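Local coordinates for vacuolar protein-sorting-associated protein 25 (Homo sapiens, PDB 3HTU), which serves as a subunit of the ESCRT-II complex, needed to form multivesicular bodies and sort endosomal cargo into them, and is represented by the C-terminal winged-helix domain of this subunit, at residues A65-V70 with R74-F79; K12-W17 with L53-A58. All coordinates share one frame; numbering follows the deposited sequence.

Overall arrangement
Contact 1 is the beta hairpin, or wing, of this C-terminal winged-helix domain, and contact 2 is the meeting of helices 7-19 and 49-61 in the core beneath it. Their centres lie about 11 Å apart, and helix 49-61 is followed, after a short link, by the first hairpin strand. Ile67 of the hairpin sets CD1 3.7 Å from Leu56 CB, so one leucine serves both contacts. Arg74 NH2 packs 3.7 Å from Leu53 CD1. At the chain's end, Phe79 OXT and Tyr15 OH, 2.5 Å apart, form a probable hydrogen bond. The chain of another protein reaches contact 1 but touches neither segment of contact 2.

Contact 1: A65-V70 with R74-F79; sequences AEIITV and RGVKFF
The wing of the winged-helix domain is an antiparallel hairpin in which strand 65-68 pairs with strand 75-78, their directions 160° apart. Glu66 and Lys77 form one hydrogen-bonded pair, with Glu66 N to Lys77 O at 2.8 Å and Lys77 N to Glu66 O at 2.9 Å. Ile68 and Gly75 form the next; Gly75 N lies in the carbonyl plane on a lone pair of Ile68 O, whereas Ile68 N stands above the plane of the Gly75 carbonyl. At the backbone angles of Gly75, with phi positive, a side chain would jam against the preceding carbonyl oxygen. On the face of Ala65, Ile67, Val76 and Phe78, which looks into the core, Val76 CG2 lies 3.9 Å from Ala65 CB and over the rim of the Phe78 ring. Phe79 swings its ring back beside Glu66 because CG stands anti to the carbonyl carbon (chi1 -57°); its edge then meets the strand, CE1 3.5 Å from Glu66 CB. An alanine in place of Phe79 would probably leave Glu66 CB and the backbone at Ala65 without the ring edge against them, opening a gap at this hairpin end. Beyond the strands, Arg74 bends at chi3 (58°), and one water joins its NH1 to Thr69 O, 3.0 Å from each; NH2 makes a salt bridge with Glu49. The other face carries Glu66, Ile68 and Lys77 to the chain of another protein, where Lys77 finds an acidic partner and Glu66 a polar one. Following helix 49-61, with its apolar face against the helices, this hairpin is the wing of a winged-helix fold.

Contact 2: K12-W17 with L53-A58; sequences KLIYQW and LRALQA
Ile14 reaches across to Ala55 and Leu56 where helix 7-19 meets helix 49-61 in the helical core of the winged-helix domain. The contact is slight and wholly apolar: 89 Å² is buried and no hydrogen bond crosses it. The backbones stay well apart, Ile14 CA being 8.3 Å from Ala55 CA, and the gap is bridged by side chains, Ile14 meeting the methyl of Ala55 and a branch of Leu56. With CG1 anti to the carbonyl carbon (chi1 -68°), Ile14 sends its longer branch toward the other helix, and its terminal methyl does the touching. Ala55 offers only CB, short enough to let that methyl come close to its helix. Leu56 leaves its helix at a slant and bends back through an almost eclipsed chi2 of 15°, which brings CD1 to the Ile14 methyl. This tight part is buried: Phe44 and Phe78 also pack on Ile14, while Leu30, Ile67, Val76 and Phe78 pack on Leu56. The solvent side is different. Lys12 points away from helix 49-61 with its chain extended as far as CE, and Arg54 likewise lies exposed, so neither charge enters the core. Thus one face of each helix supplies the join, and the ordinary helical bonds, such as Gln57 N to Leu53 O at 2.8 Å, hold the backbones behind it. At the join itself, Ile14 CD1 rests over the shallow notch between Ala55 CB, 3.9 Å away, and Leu56 CD1, 4.4 Å away, two carbons that are themselves 4.9 Å apart.

Contact 1: A65-V70 with R74-F79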
loop_
_atom_site.group_PDB
_atom_site.type_symbol
_atom_site.label_atom_id
_atom_site.label_comp_id
_atom_site.label_asym_id
_atom_site.label_seq_id
_atom_site.Cartn_x
_atom_site.Cartn_y
_atom_site.Cartn_z
ATOM N N ALA A 65 -0.707 8.821 -9.027
ATOM C CA ALA A 65 -1.168 8.363 -7.716
ATOM C C ALA A 65 -1.815 9.504 -6.970
ATOM O O ALA A 65 -1.456 10.657 -7.167
ATOM C CB ALA A 65 0.009 7.810 -6.893
ATOM N N GLU A 66 -2.798 9.176 -6.139
ATOM C CA GLU A 66 -3.320 10.123 -5.174
ATOM C C GLU A 66 -3.306 9.443 -3.804
ATOM O O GLU A 66 -3.894 8.379 -3.619
ATOM C CB GLU A 66 -4.735 10.575 -5.528
ATOM C CG GLU A 66 -5.228 11.707 -4.640
ATOM C CD GLU A 66 -6.622 12.216 -5.022
ATOM O OE1 GLU A 66 -6.988 12.166 -6.224
ATOM O OE2 GLU A 66 -7.353 12.658 -4.108
ATOM N N ILE A 67 -2.662 10.090 -2.844
ATOM C CA ILE A 67 -2.530 9.499 -1.512
ATOM C C ILE A 67 -3.756 9.831 -0.665
ATOM O O ILE A 67 -4.280 10.948 -0.723
ATOM C CB ILE A 67 -1.184 9.928 -0.844
ATOM C CG1 ILE A 67 -0.014 9.539 -1.761
ATOM C CG2 ILE A 67 -1.034 9.298 0.565
ATOM C CD1 ILE A 67 1.276 10.351 -1.541
ATOM N N ILE A 68 -4.250 8.829 0.074
ATOM C CA ILE A 68 -5.309 9.030 1.074
ATOM C C ILE A 68 -4.721 8.945 2.481
ATOM O O ILE A 68 -4.183 7.902 2.900
ATOM C CB ILE A 68 -6.526 8.068 0.895
ATOM C CG1 ILE A 68 -7.107 8.193 -0.522
ATOM C CG2 ILE A 68 -7.644 8.420 1.839
ATOM C CD1 ILE A 68 -6.658 7.122 -1.500
ATOM N N THR A 69 -4.846 10.050 3.207
ATOM C CA THR A 69 -4.184 10.183 4.494
ATOM C C THR A 69 -5.119 10.145 5.694
ATOM O O THR A 69 -4.647 10.191 6.836
ATOM C CB THR A 69 -3.292 11.432 4.563
ATOM O OG1 THR A 69 -4.092 12.601 4.392
ATOM C CG2 THR A 69 -2.237 11.374 3.491
ATOM N N VAL A 70 -6.423 10.018 5.466
ATOM C CA VAL A 70 -7.345 9.957 6.592
ATOM C C VAL A 70 -7.107 8.684 7.409
ATOM O O VAL A 70 -6.904 7.596 6.854
ATOM C CB VAL A 70 -8.847 10.150 6.205
ATOM C CG1 VAL A 70 -9.106 11.593 5.734
ATOM C CG2 VAL A 70 -9.293 9.156 5.166
ATOM N N ARG A 74 -6.243 4.782 5.416
ATOM C CA ARG A 74 -5.063 5.336 4.775
ATOM C C ARG A 74 -4.670 4.480 3.601
ATOM O O ARG A 74 -4.792 3.243 3.640
ATOM C CB ARG A 74 -3.862 5.359 5.734
ATOM C CG ARG A 74 -3.945 6.343 6.886
ATOM C CD ARG A 74 -2.673 6.284 7.745
ATOM N NE ARG A 74 -1.426 6.569 7.015
ATOM C CZ ARG A 74 -0.920 7.789 6.833
ATOM N NH1 ARG A 74 -1.554 8.850 7.302
ATOM N NH2 ARG A 74 0.218 7.949 6.174
ATOM N N GLY A 75 -4.144 5.128 2.568
ATOM C CA GLY A 75 -3.680 4.379 1.423
ATOM C C GLY A 75 -3.470 5.240 0.210
ATOM O O GLY A 75 -3.211 6.433 0.328
ATOM N N VAL A 76 -3.578 4.620 -0.959
ATOM C CA VAL A 76 -3.171 5.260 -2.185
ATOM C C VAL A 76 -4.018 4.710 -3.342
ATOM O O VAL A 76 -4.376 3.520 -3.364
ATOM C CB VAL A 76 -1.628 5.148 -2.395
ATOM C CG1 VAL A 76 -1.178 3.692 -2.484
ATOM C CG2 VAL A 76 -1.155 5.923 -3.624
ATOM N N LYS A 77 -4.398 5.597 -4.264
ATOM C CA LYS A 77 -4.996 5.148 -5.529
ATOM C C LYS A 77 -4.036 5.431 -6.654
ATOM O O LYS A 77 -3.484 6.517 -6.745
ATOM C CB LYS A 77 -6.345 5.828 -5.785
ATOM C CG LYS A 77 -7.054 5.408 -7.098
ATOM C CD LYS A 77 -8.511 5.891 -7.081
ATOM C CE LYS A 77 -9.261 5.612 -8.395
ATOM N NZ LYS A 77 -10.658 6.174 -8.336
ATOM N N PHE A 78 -3.850 4.449 -7.528
ATOM C CA PHE A 78 -2.996 4.606 -8.704
ATOM C C PHE A 78 -3.839 4.858 -9.940
ATOM O O PHE A 78 -4.959 4.376 -10.049
ATOM C CB PHE A 78 -2.120 3.379 -8.911
ATOM C CG PHE A 78 -1.158 3.125 -7.777
ATOM C CD1 PHE A 78 -1.515 2.278 -6.721
ATOM C CD2 PHE A 78 0.091 3.746 -7.754
ATOM C CE1 PHE A 78 -0.629 2.051 -5.664
ATOM C CE2 PHE A 78 0.982 3.526 -6.695
ATOM C CZ PHE A 78 0.619 2.683 -5.661
ATOM N N PHE A 79 -3.280 5.642 -10.845
ATOM C CA PHE A 79 -3.951 6.052 -12.082
ATOM C C PHE A 79 -3.063 5.669 -13.252
ATOM O O PHE A 79 -3.468 5.584 -14.390
ATOM C CB PHE A 79 -4.218 7.567 -12.070
ATOM C CG PHE A 79 -5.020 8.014 -10.895
ATOM C CD1 PHE A 79 -4.382 8.561 -9.775
ATOM C CD2 PHE A 79 -6.403 7.860 -10.873
ATOM C CE1 PHE A 79 -5.113 8.977 -8.659
ATOM C CE2 PHE A 79 -7.141 8.263 -9.752
ATOM C CZ PHE A 79 -6.477 8.813 -8.634
ATOM O OXT PHE A 79 -1.882 5.403 -13.096
HETATM O O HOH W 1 -3.694 8.911 9.421
#

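Contact 2: K12-W17 with L53-A58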
loop_
_atom_site.group_PDB
_atom_site.type_symbol
_atom_site.label_atom_id
_atom_site.label_comp_id
_atom_site.label_asym_id
_atom_site.label_seq_id
_atom_site.Cartn_x
_atom_site.Cartn_y
_atom_site.Cartn_z
ATOM N N LYS A 12 9.058 4.357 -9.354
ATOM C CA LYS A 12 9.122 3.637 -10.629
ATOM C C LYS A 12 8.849 2.136 -10.455
ATOM O O LYS A 12 8.107 1.556 -11.228
ATOM C CB LYS A 12 10.483 3.875 -11.307
ATOM C CG LYS A 12 10.656 3.257 -12.706
ATOM C CD LYS A 12 11.907 3.799 -13.395
ATOM C CE LYS A 12 12.133 3.174 -14.769
ATOM N NZ LYS A 12 11.141 3.615 -15.804
ATOM N N LEU A 13 9.436 1.525 -9.426
ATOM C CA LEU A 13 9.245 0.098 -9.159
ATOM C C LEU A 13 7.841 -0.273 -8.699
ATOM O O LEU A 13 7.292 -1.301 -9.123
ATOM C CB LEU A 13 10.264 -0.414 -8.127
ATOM C CG LEU A 13 11.731 -0.582 -8.538
ATOM C CD1 LEU A 13 12.583 -0.902 -7.309
ATOM C CD2 LEU A 13 11.915 -1.663 -9.606
ATOM N N ILE A 14 7.261 0.544 -7.820
ATOM C CA ILE A 14 5.928 0.261 -7.314
ATOM C C ILE A 14 4.916 0.368 -8.451
ATOM O O ILE A 14 4.024 -0.464 -8.586
ATOM C CB ILE A 14 5.522 1.211 -6.152
ATOM C CG1 ILE A 14 6.363 0.933 -4.901
ATOM C CG2 ILE A 14 4.029 1.060 -5.809
ATOM C CD1 ILE A 14 6.539 2.151 -4.010
ATOM N N TYR A 15 5.066 1.406 -9.262
ATOM C CA TYR A 15 4.075 1.712 -10.288
ATOM C C TYR A 15 4.123 0.671 -11.399
ATOM O O TYR A 15 3.101 0.329 -11.986
ATOM C CB TYR A 15 4.283 3.119 -10.842
ATOM C CG TYR A 15 3.192 3.529 -11.797
ATOM C CD1 TYR A 15 1.978 4.020 -11.324
ATOM C CD2 TYR A 15 3.359 3.395 -13.165
ATOM C CE1 TYR A 15 0.967 4.367 -12.187
ATOM C CE2 TYR A 15 2.348 3.752 -14.045
ATOM C CZ TYR A 15 1.157 4.245 -13.548
ATOM O OH TYR A 15 0.141 4.608 -14.404
ATOM N N GLN A 16 5.332 0.184 -11.673
ATOM C CA GLN A 16 5.563 -0.949 -12.549
ATOM C C GLN A 16 4.761 -2.167 -12.067
ATOM O O GLN A 16 4.142 -2.848 -12.873
ATOM C CB GLN A 16 7.059 -1.261 -12.547
ATOM C CG GLN A 16 7.705 -1.422 -13.899
ATOM C CD GLN A 16 9.234 -1.428 -13.816
ATOM O OE1 GLN A 16 9.912 -0.752 -14.595
ATOM N NE2 GLN A 16 9.782 -2.191 -12.872
ATOM N N TRP A 17 4.766 -2.432 -10.755
ATOM C CA TRP A 17 4.094 -3.615 -10.202
ATOM C C TRP A 17 2.566 -3.509 -10.242
ATOM O O TRP A 17 1.872 -4.502 -10.487
ATOM C CB TRP A 17 4.560 -3.923 -8.763
ATOM C CG TRP A 17 3.806 -5.073 -8.196
ATOM C CD1 TRP A 17 4.074 -6.398 -8.391
ATOM C CD2 TRP A 17 2.601 -5.017 -7.414
ATOM N NE1 TRP A 17 3.130 -7.169 -7.759
ATOM C CE2 TRP A 17 2.215 -6.350 -7.149
ATOM C CE3 TRP A 17 1.820 -3.970 -6.899
ATOM C CZ2 TRP A 17 1.083 -6.669 -6.392
ATOM C CZ3 TRP A 17 0.695 -4.286 -6.139
ATOM C CH2 TRP A 17 0.337 -5.625 -5.896
ATOM N N LEU A 53 6.053 6.560 1.480
ATOM C CA LEU A 53 5.333 7.815 1.269
ATOM C C LEU A 53 6.041 8.794 0.331
ATOM O O LEU A 53 5.387 9.457 -0.478
ATOM C CB LEU A 53 4.978 8.492 2.586
ATOM C CG LEU A 53 3.599 8.075 3.094
ATOM C CD1 LEU A 53 3.438 8.485 4.534
ATOM C CD2 LEU A 53 2.448 8.608 2.202
ATOM N N ARG A 54 7.367 8.895 0.441
ATOM C CA ARG A 54 8.134 9.740 -0.471
ATOM C C ARG A 54 8.132 9.184 -1.914
ATOM O O ARG A 54 8.174 9.949 -2.879
ATOM C CB ARG A 54 9.565 9.964 0.038
ATOM C CG ARG A 54 9.682 10.479 1.491
ATOM C CD ARG A 54 9.617 12.007 1.635
ATOM N NE ARG A 54 10.143 12.421 2.949
ATOM C CZ ARG A 54 10.226 13.675 3.397
ATOM N NH1 ARG A 54 9.819 14.702 2.650
ATOM N NH2 ARG A 54 10.726 13.906 4.607
ATOM N N ALA A 55 8.101 7.857 -2.049
ATOM C CA ALA A 55 7.968 7.215 -3.350
ATOM C C ALA A 55 6.614 7.595 -3.954
ATOM O O ALA A 55 6.534 7.972 -5.124
ATOM C CB ALA A 55 8.070 5.705 -3.224
ATOM N N LEU A 56 5.576 7.498 -3.133
ATOM C CA LEU A 56 4.206 7.777 -3.546
ATOM C C LEU A 56 3.978 9.254 -3.863
ATOM O O LEU A 56 3.176 9.584 -4.739
ATOM C CB LEU A 56 3.240 7.323 -2.455
ATOM C CG LEU A 56 2.570 5.942 -2.528
ATOM C CD1 LEU A 56 3.187 4.968 -3.505
ATOM C CD2 LEU A 56 2.459 5.325 -1.198
ATOM N N GLN A 57 4.685 10.130 -3.140
ATOM C CA GLN A 57 4.622 11.583 -3.361
ATOM C C GLN A 57 5.208 11.968 -4.724
ATOM O O GLN A 57 4.653 12.826 -5.413
ATOM C CB GLN A 57 5.298 12.355 -2.204
ATOM C CG GLN A 57 4.450 12.407 -0.897
ATOM C CD GLN A 57 5.254 12.665 0.374
ATOM O OE1 GLN A 57 6.452 13.001 0.337
ATOM N NE2 GLN A 57 4.595 12.504 1.515
ATOM N N ALA A 58 6.317 11.331 -5.114
ATOM C CA ALA A 58 6.887 11.527 -6.441
ATOM C C ALA A 58 5.919 11.062 -7.530
ATOM O O ALA A 58 5.757 11.746 -8.543
ATOM C CB ALA A 58 8.238 10.815 -6.577
#